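Local coordinates for protein lipase (Photobacterium sp. M37, PDB 2ORY) that hydrolyses triacylglycerols as a cold-adapted class 3 lipase, probably through a serine nucleophile of the alpha/beta-hydrolase type, at residues N103-Y115 against L123-Q137. Numbering follows the deposited sequence.
Sequences NDFMVSAMKKWPY and LKISESTSYGLKTLQ
Glu127, in the first turn of helix 127-137, lies across residues 106-111. Its CB packs on Met106 CG at 3.8 Å, the two side chains crossing at about a right angle; CG rests 3.4 Å from Ala109 O, and CD and OE1 both lie 3.4 Å from Ala109 CB. With the chain extended beyond CG (chi2 -165°), the carboxylate lies against the Ala109 methyl, and OE2 makes a salt bridge with Lys111 NZ at 3.2 Å, weak as a hydrogen bond. Backbone bonds hold the start of the helix to the same segment: Glu127 N donates to Ala109 O and Ser128 N to Met106 O, while Ser128 OG gives a short bond of 2.6 Å to the syn lone pair of Asp104 OD1. Ser126 is the N-cap, its OG accepting from Thr129 N. On the hairpin, Trp113 CE3 meets Ile125 CG2 at 3.9 Å, and its NE1 is hydrogen-bonded to Asp189 OD2. At the far end of the helix segment, Gln137 NE2 donates to Tyr115 OH at 3.0 Å, with the hydroxyl in the amide plane and the ring turned 76° from it. Lys111 and Ile125 exchange two backbone bonds, making an antiparallel hydrogen-bonded pair. The arrangement is a two-stranded beta hairpin running directly into an N-capped helix, packed against helices 175-189 and 214-224 of an alpha/beta-hydrolase fold.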
ATOM      1  N   ASN A 103      -8.127 -15.263   1.121  1.00 26.23           N
ATOM      2  CA  ASN A 103      -9.544 -15.453   0.822  1.00 29.97           C
ATOM      3  C   ASN A 103     -10.156 -14.417  -0.130  1.00 29.97           C
ATOM      4  O   ASN A 103     -11.373 -14.242  -0.165  1.00 30.78           O
ATOM      5  CB  ASN A 103     -10.349 -15.491   2.124  1.00 23.94           C
ATOM      6  CG  ASN A 103     -10.159 -16.776   2.878  1.00 24.72           C
ATOM      7  OD1 ASN A 103     -10.926 -17.729   2.716  1.00 16.26           O
ATOM      8  ND2 ASN A 103      -9.122 -16.822   3.701  1.00 18.28           N
ATOM      9  N   ASP A 104      -9.321 -13.746  -0.912  1.00 30.93           N
ATOM     10  CA  ASP A 104      -9.811 -12.741  -1.861  1.00 31.34           C
ATOM     11  C   ASP A 104     -10.452 -13.356  -3.126  1.00 31.86           C
ATOM     12  O   ASP A 104      -9.755 -13.790  -4.042  1.00 32.32           O
ATOM     13  CB  ASP A 104      -8.652 -11.833  -2.259  1.00 32.06           C
ATOM     14  CG  ASP A 104      -9.099 -10.622  -3.039  1.00 37.39           C
ATOM     15  OD1 ASP A 104      -8.241  -9.750  -3.298  1.00 38.86           O
ATOM     16  OD2 ASP A 104     -10.295 -10.536  -3.393  1.00 35.49           O
ATOM     17  N   PHE A 105     -11.778 -13.380  -3.179  1.00 30.87           N
ATOM     18  CA  PHE A 105     -12.486 -13.946  -4.325  1.00 37.15           C
ATOM     19  C   PHE A 105     -12.275 -13.108  -5.571  1.00 35.54           C
ATOM     20  O   PHE A 105     -12.217 -13.628  -6.678  1.00 39.68           O
ATOM     21  CB  PHE A 105     -13.996 -13.958  -4.088  1.00 42.96           C
ATOM     22  CG  PHE A 105     -14.512 -15.177  -3.405  1.00 44.78           C
ATOM     23  CD1 PHE A 105     -14.302 -15.377  -2.049  1.00 43.41           C
ATOM     24  CD2 PHE A 105     -15.269 -16.102  -4.115  1.00 46.01           C
ATOM     25  CE1 PHE A 105     -14.844 -16.477  -1.409  1.00 43.20           C
ATOM     26  CE2 PHE A 105     -15.815 -17.206  -3.485  1.00 50.10           C
ATOM     27  CZ  PHE A 105     -15.603 -17.396  -2.127  1.00 49.46           C
ATOM     28  N   MET A 106     -12.186 -11.803  -5.359  1.00 32.25           N
ATOM     29  CA  MET A 106     -12.068 -10.814  -6.426  1.00 31.69           C
ATOM     30  C   MET A 106     -10.840 -10.776  -7.321  1.00 29.54           C
ATOM     31  O   MET A 106     -10.686  -9.838  -8.103  1.00 34.13           O
ATOM     32  CB  MET A 106     -12.294  -9.420  -5.842  1.00 25.62           C
ATOM     33  CG  MET A 106     -13.531  -8.721  -6.374  1.00 42.84           C
ATOM     34  SD  MET A 106     -14.763  -8.333  -5.108  1.00 42.35           S
ATOM     35  CE  MET A 106     -13.953  -7.151  -4.207  1.00 34.99           C
ATOM     36  N   VAL A 107      -9.957 -11.758  -7.224  1.00 32.27           N
ATOM     37  CA  VAL A 107      -8.801 -11.745  -8.103  1.00 29.21           C
ATOM     38  C   VAL A 107      -9.014 -12.732  -9.234  1.00 32.62           C
ATOM     39  O   VAL A 107      -8.224 -12.777 -10.174  1.00 30.27           O
ATOM     40  CB  VAL A 107      -7.469 -12.075  -7.364  1.00 34.50           C
ATOM     41  CG1 VAL A 107      -7.090 -10.913  -6.438  1.00 28.72           C
ATOM     42  CG2 VAL A 107      -7.590 -13.392  -6.579  1.00 30.35           C
ATOM     43  N   SER A 108     -10.087 -13.518  -9.161  1.00 31.86           N
ATOM     44  CA  SER A 108     -10.357 -14.486 -10.223  1.00 36.76           C
ATOM     45  C   SER A 108     -10.998 -13.827 -11.442  1.00 37.03           C
ATOM     46  O   SER A 108     -10.961 -14.378 -12.539  1.00 43.52           O
ATOM     47  CB  SER A 108     -11.234 -15.635  -9.709  1.00 41.45           C
ATOM     48  OG  SER A 108     -12.348 -15.151  -8.980  1.00 48.37           O
ATOM     49  N   ALA A 109     -11.570 -12.644 -11.247  1.00 35.31           N
ATOM     50  CA  ALA A 109     -12.191 -11.891 -12.333  1.00 37.19           C
ATOM     51  C   ALA A 109     -11.339 -10.637 -12.536  1.00 35.73           C
ATOM     52  O   ALA A 109     -10.782 -10.110 -11.576  1.00 36.45           O
ATOM     53  CB  ALA A 109     -13.641 -11.503 -11.962  1.00 32.28           C
ATOM     54  N   MET A 110     -11.228 -10.158 -13.772  1.00 37.24           N
ATOM     55  CA  MET A 110     -10.408  -8.971 -14.040  1.00 35.47           C
ATOM     56  C   MET A 110     -11.082  -7.943 -14.933  1.00 36.95           C
ATOM     57  O   MET A 110     -12.007  -8.266 -15.688  1.00 36.97           O
ATOM     58  CB  MET A 110      -9.072  -9.386 -14.681  1.00 32.76           C
ATOM     59  CG  MET A 110      -8.279 -10.391 -13.862  1.00 32.91           C
ATOM     60  SD  MET A 110      -6.700 -10.865 -14.596  1.00 39.95           S
ATOM     61  CE  MET A 110      -5.593  -9.551 -13.916  1.00 28.97           C
ATOM     62  N   LYS A 111     -10.604  -6.703 -14.837  1.00 36.89           N
ATOM     63  CA  LYS A 111     -11.103  -5.589 -15.643  1.00 36.25           C
ATOM     64  C   LYS A 111      -9.960  -4.954 -16.439  1.00 33.16           C
ATOM     65  O   LYS A 111      -8.831  -4.827 -15.954  1.00 30.71           O
ATOM     66  CB  LYS A 111     -11.778  -4.529 -14.762  1.00 37.55           C
ATOM     67  CG  LYS A 111     -13.259  -4.816 -14.505  1.00 48.96           C
ATOM     68  CD  LYS A 111     -13.929  -3.721 -13.683  1.00 53.34           C
ATOM     69  CE  LYS A 111     -15.454  -3.822 -13.739  1.00 55.33           C
ATOM     70  NZ  LYS A 111     -15.981  -5.153 -13.300  1.00 56.28           N
ATOM     71  N   LYS A 112     -10.241  -4.557 -17.669  1.00 30.38           N
ATOM     72  CA  LYS A 112      -9.187  -3.963 -18.460  1.00 30.17           C
ATOM     73  C   LYS A 112      -8.920  -2.582 -17.887  1.00 26.20           C
ATOM     74  O   LYS A 112      -9.846  -1.895 -17.446  1.00 26.92           O
ATOM     75  CB  LYS A 112      -9.580  -3.876 -19.945  1.00 33.96           C
ATOM     76  CG  LYS A 112     -10.686  -2.901 -20.255  1.00 38.68           C
ATOM     77  CD  LYS A 112     -10.375  -2.073 -21.502  1.00 46.39           C
ATOM     78  CE  LYS A 112     -10.274  -2.924 -22.760  1.00 45.48           C
ATOM     79  NZ  LYS A 112      -9.716  -2.130 -23.905  1.00 42.60           N
ATOM     80  N   TRP A 113      -7.644  -2.217 -17.841  1.00 22.33           N
ATOM     81  CA  TRP A 113      -7.222  -0.916 -17.347  1.00 24.77           C
ATOM     82  C   TRP A 113      -7.985   0.106 -18.185  1.00 27.74           C
ATOM     83  O   TRP A 113      -7.879   0.136 -19.414  1.00 26.03           O
ATOM     84  CB  TRP A 113      -5.715  -0.758 -17.540  1.00 22.19           C
ATOM     85  CG  TRP A 113      -5.171   0.544 -17.066  1.00 26.70           C
ATOM     86  CD1 TRP A 113      -4.538   1.489 -17.825  1.00 21.54           C
ATOM     87  CD2 TRP A 113      -5.139   1.022 -15.710  1.00 20.84           C
ATOM     88  NE1 TRP A 113      -4.105   2.522 -17.022  1.00 30.45           N
ATOM     89  CE2 TRP A 113      -4.460   2.264 -15.725  1.00 24.65           C
ATOM     90  CE3 TRP A 113      -5.617   0.521 -14.490  1.00 21.94           C
ATOM     91  CZ2 TRP A 113      -4.244   3.016 -14.562  1.00 20.30           C
ATOM     92  CZ3 TRP A 113      -5.403   1.272 -13.325  1.00 22.62           C
ATOM     93  CH2 TRP A 113      -4.722   2.506 -13.374  1.00 23.92           C
ATOM     94  N   PRO A 114      -8.777   0.955 -17.526  1.00 28.32           N
ATOM     95  CA  PRO A 114      -9.543   1.944 -18.276  1.00 29.68           C
ATOM     96  C   PRO A 114      -8.886   3.253 -18.691  1.00 31.93           C
ATOM     97  O   PRO A 114      -9.470   4.000 -19.467  1.00 32.93           O
ATOM     98  CB  PRO A 114     -10.775   2.169 -17.388  1.00 28.16           C
ATOM     99  CG  PRO A 114     -10.265   1.948 -16.011  1.00 29.29           C
ATOM    100  CD  PRO A 114      -9.256   0.825 -16.136  1.00 28.14           C
ATOM    101  N   TYR A 115      -7.668   3.523 -18.236  1.00 31.80           N
ATOM    102  CA  TYR A 115      -7.058   4.807 -18.558  1.00 31.64           C
ATOM    103  C   TYR A 115      -5.960   4.861 -19.608  1.00 29.71           C
ATOM    104  O   TYR A 115      -5.370   5.909 -19.808  1.00 35.15           O
ATOM    105  CB  TYR A 115      -6.567   5.462 -17.262  1.00 25.10           C
ATOM    106  CG  TYR A 115      -7.612   5.425 -16.180  1.00 29.46           C
ATOM    107  CD1 TYR A 115      -7.528   4.510 -15.122  1.00 28.19           C
ATOM    108  CD2 TYR A 115      -8.719   6.265 -16.240  1.00 25.36           C
ATOM    109  CE1 TYR A 115      -8.523   4.439 -14.159  1.00 27.09           C
ATOM    110  CE2 TYR A 115      -9.713   6.196 -15.288  1.00 27.84           C
ATOM    111  CZ  TYR A 115      -9.612   5.285 -14.252  1.00 25.95           C
ATOM    112  OH  TYR A 115     -10.620   5.223 -13.328  1.00 33.39           O
ATOM    113  N   LEU A 123      -4.051  -4.926 -21.117  1.00 41.65           N
ATOM    114  CA  LEU A 123      -3.801  -4.517 -19.738  1.00 35.85           C
ATOM    115  C   LEU A 123      -5.028  -4.777 -18.903  1.00 35.54           C
ATOM    116  O   LEU A 123      -6.111  -4.303 -19.222  1.00 30.44           O
ATOM    117  CB  LEU A 123      -3.478  -3.025 -19.657  1.00 34.31           C
ATOM    118  CG  LEU A 123      -2.201  -2.512 -20.308  1.00 36.31           C
ATOM    119  CD1 LEU A 123      -2.192  -2.869 -21.785  1.00 25.48           C
ATOM    120  CD2 LEU A 123      -2.113  -1.006 -20.101  1.00 27.66           C
ATOM    121  N   LYS A 124      -4.848  -5.530 -17.828  1.00 37.05           N
ATOM    122  CA  LYS A 124      -5.946  -5.847 -16.939  1.00 35.78           C
ATOM    123  C   LYS A 124      -5.523  -5.855 -15.477  1.00 34.23           C
ATOM    124  O   LYS A 124      -4.392  -6.215 -15.129  1.00 30.54           O
ATOM    125  CB  LYS A 124      -6.546  -7.207 -17.290  1.00 37.10           C
ATOM    126  CG  LYS A 124      -7.322  -7.226 -18.591  1.00 44.91           C
ATOM    127  CD  LYS A 124      -7.959  -8.593 -18.842  1.00 47.97           C
ATOM    128  CE  LYS A 124      -8.717  -8.619 -20.170  1.00 49.81           C
ATOM    129  NZ  LYS A 124      -9.278  -9.960 -20.486  1.00 49.37           N
ATOM    130  N   ILE A 125      -6.449  -5.432 -14.629  1.00 29.93           N
ATOM    131  CA  ILE A 125      -6.230  -5.416 -13.199  1.00 29.14           C
ATOM    132  C   ILE A 125      -7.309  -6.293 -12.562  1.00 27.04           C
ATOM    133  O   ILE A 125      -8.364  -6.524 -13.153  1.00 24.35           O
ATOM    134  CB  ILE A 125      -6.328  -3.984 -12.638  1.00 24.90           C
ATOM    135  CG1 ILE A 125      -7.661  -3.356 -13.039  1.00 23.01           C
ATOM    136  CG2 ILE A 125      -5.166  -3.156 -13.150  1.00 24.08           C
ATOM    137  CD1 ILE A 125      -7.881  -1.988 -12.435  1.00 30.54           C
ATOM    138  N   SER A 126      -7.046  -6.798 -11.366  1.00 27.50           N
ATOM    139  CA  SER A 126      -8.032  -7.630 -10.688  1.00 26.08           C
ATOM    140  C   SER A 126      -9.209  -6.726 -10.329  1.00 28.17           C
ATOM    141  O   SER A 126      -9.034  -5.521 -10.163  1.00 27.81           O
ATOM    142  CB  SER A 126      -7.451  -8.188  -9.396  1.00 23.40           C
ATOM    143  OG  SER A 126      -7.238  -7.125  -8.473  1.00 19.56           O
ATOM    144  N   GLU A 127     -10.399  -7.305 -10.204  1.00 25.86           N
ATOM    145  CA  GLU A 127     -11.557  -6.525  -9.816  1.00 28.74           C
ATOM    146  C   GLU A 127     -11.291  -6.045  -8.406  1.00 23.57           C
ATOM    147  O   GLU A 127     -11.733  -4.974  -7.995  1.00 26.46           O
ATOM    148  CB  GLU A 127     -12.830  -7.375  -9.840  1.00 34.70           C
ATOM    149  CG  GLU A 127     -13.251  -7.846 -11.220  1.00 35.47           C
ATOM    150  CD  GLU A 127     -14.683  -8.360 -11.226  1.00 43.25           C
ATOM    151  OE1 GLU A 127     -15.090  -8.976 -10.215  1.00 42.61           O
ATOM    152  OE2 GLU A 127     -15.393  -8.157 -12.238  1.00 46.10           O
ATOM    153  N   SER A 128     -10.559  -6.865  -7.666  1.00 25.71           N
ATOM    154  CA  SER A 128     -10.178  -6.550  -6.299  1.00 24.45           C
ATOM    155  C   SER A 128      -9.540  -5.157  -6.226  1.00 24.85           C
ATOM    156  O   SER A 128     -10.000  -4.285  -5.480  1.00 25.43           O
ATOM    157  CB  SER A 128      -9.189  -7.609  -5.801  1.00 25.47           C
ATOM    158  OG  SER A 128      -8.957  -7.474  -4.425  1.00 29.15           O
ATOM    159  N   THR A 129      -8.479  -4.933  -6.995  1.00 25.90           N
ATOM    160  CA  THR A 129      -7.836  -3.617  -6.966  1.00 30.44           C
ATOM    161  C   THR A 129      -8.728  -2.590  -7.675  1.00 28.58           C
ATOM    162  O   THR A 129      -8.793  -1.425  -7.269  1.00 25.25           O
ATOM    163  CB  THR A 129      -6.416  -3.634  -7.624  1.00 35.46           C
ATOM    164  OG1 THR A 129      -6.541  -3.715  -9.043  1.00 41.88           O
ATOM    165  CG2 THR A 129      -5.597  -4.825  -7.123  1.00 27.10           C
ATOM    166  N   SER A 130      -9.439  -3.029  -8.716  1.00 26.60           N
ATOM    167  CA  SER A 130     -10.340  -2.123  -9.434  1.00 27.61           C
ATOM    168  C   SER A 130     -11.354  -1.493  -8.462  1.00 26.82           C
ATOM    169  O   SER A 130     -11.561  -0.272  -8.467  1.00 24.00           O
ATOM    170  CB  SER A 130     -11.063  -2.877 -10.561  1.00 31.92           C
ATOM    171  OG  SER A 130     -11.940  -2.020 -11.275  1.00 26.53           O
ATOM    172  N   TYR A 131     -11.977  -2.311  -7.616  1.00 23.87           N
ATOM    173  CA  TYR A 131     -12.930  -1.762  -6.654  1.00 25.48           C
ATOM    174  C   TYR A 131     -12.204  -0.930  -5.603  1.00 25.81           C
ATOM    175  O   TYR A 131     -12.744   0.062  -5.115  1.00 23.71           O
ATOM    176  CB  TYR A 131     -13.768  -2.865  -5.965  1.00 23.93           C
ATOM    177  CG  TYR A 131     -14.858  -3.430  -6.858  1.00 30.25           C
ATOM    178  CD1 TYR A 131     -14.647  -4.595  -7.595  1.00 33.25           C
ATOM    179  CD2 TYR A 131     -16.050  -2.734  -7.063  1.00 32.15           C
ATOM    180  CE1 TYR A 131     -15.586  -5.051  -8.525  1.00 35.42           C
ATOM    181  CE2 TYR A 131     -16.998  -3.177  -7.996  1.00 38.58           C
ATOM    182  CZ  TYR A 131     -16.752  -4.337  -8.727  1.00 37.02           C
ATOM    183  OH  TYR A 131     -17.643  -4.770  -9.684  1.00 36.31           O
ATOM    184  N   GLY A 132     -10.985  -1.330  -5.253  1.00 21.19           N
ATOM    185  CA  GLY A 132     -10.228  -0.580  -4.269  1.00 16.96           C
ATOM    186  C   GLY A 132      -9.913   0.829  -4.770  1.00 22.51           C
ATOM    187  O   GLY A 132     -10.054   1.819  -4.025  1.00 18.69           O
ATOM    188  N   LEU A 133      -9.473   0.922  -6.025  1.00 21.18           N
ATOM    189  CA  LEU A 133      -9.154   2.214  -6.644  1.00 24.23           C
ATOM    190  C   LEU A 133     -10.404   3.095  -6.766  1.00 24.76           C
ATOM    191  O   LEU A 133     -10.335   4.287  -6.481  1.00 24.67           O
ATOM    192  CB  LEU A 133      -8.552   2.019  -8.046  1.00 25.83           C
ATOM    193  CG  LEU A 133      -8.338   3.301  -8.876  1.00 25.52           C
ATOM    194  CD1 LEU A 133      -7.380   4.244  -8.152  1.00 21.56           C
ATOM    195  CD2 LEU A 133      -7.791   2.938 -10.254  1.00 17.97           C
ATOM    196  N   LYS A 134     -11.534   2.506  -7.192  1.00 23.79           N
ATOM    197  CA  LYS A 134     -12.795   3.259  -7.349  1.00 28.98           C
ATOM    198  C   LYS A 134     -13.254   3.833  -6.015  1.00 27.17           C
ATOM    199  O   LYS A 134     -13.770   4.947  -5.973  1.00 25.88           O
ATOM    200  CB  LYS A 134     -13.918   2.393  -7.957  1.00 26.98           C
ATOM    201  CG  LYS A 134     -13.612   1.867  -9.379  1.00 39.57           C
ATOM    202  CD  LYS A 134     -13.227   2.986 -10.374  1.00 45.77           C
ATOM    203  CE  LYS A 134     -11.866   2.762 -11.082  1.00 45.09           C
ATOM    204  NZ  LYS A 134     -11.785   1.518 -11.926  1.00 47.58           N
ATOM    205  N   THR A 135     -13.074   3.083  -4.929  1.00 21.92           N
ATOM    206  CA  THR A 135     -13.458   3.602  -3.624  1.00 26.30           C
ATOM    207  C   THR A 135     -12.557   4.792  -3.264  1.00 24.74           C
ATOM    208  O   THR A 135     -13.025   5.756  -2.666  1.00 25.64           O
ATOM    209  CB  THR A 135     -13.350   2.528  -2.528  1.00 30.59           C
ATOM    210  OG1 THR A 135     -11.971   2.195  -2.313  1.00 47.06           O
ATOM    211  CG2 THR A 135     -14.088   1.287  -2.950  1.00 27.35           C
ATOM    212  N   LEU A 136     -11.269   4.732  -3.620  1.00 26.85           N
ATOM    213  CA  LEU A 136     -10.365   5.864  -3.340  1.00 24.23           C
ATOM    214  C   LEU A 136     -10.684   7.089  -4.218  1.00 23.48           C
ATOM    215  O   LEU A 136     -10.475   8.220  -3.799  1.00 23.45           O
ATOM    216  CB  LEU A 136      -8.890   5.473  -3.561  1.00 24.16           C
ATOM    217  CG  LEU A 136      -8.295   4.371  -2.657  1.00 28.21           C
ATOM    218  CD1 LEU A 136      -6.841   4.149  -2.998  1.00 24.97           C
ATOM    219  CD2 LEU A 136      -8.438   4.755  -1.197  1.00 21.61           C
ATOM    220  N   GLN A 137     -11.174   6.855  -5.437  1.00 23.38           N
ATOM    221  CA  GLN A 137     -11.493   7.932  -6.370  1.00 21.00           C
ATOM    222  C   GLN A 137     -12.772   8.641  -5.977  1.00 26.72           C
ATOM    223  O   GLN A 137     -13.010   9.780  -6.382  1.00 31.19           O
ATOM    224  CB  GLN A 137     -11.654   7.394  -7.808  1.00 22.06           C
ATOM    225  CG  GLN A 137     -10.435   6.683  -8.386  1.00 17.09           C
ATOM    226  CD  GLN A 137     -10.693   6.107  -9.772  1.00 28.11           C
ATOM    227  OE1 GLN A 137     -11.753   5.536 -10.029  1.00 26.15           O
ATOM    228  NE2 GLN A 137      -9.715   6.241 -10.672  1.00 22.10           N
TER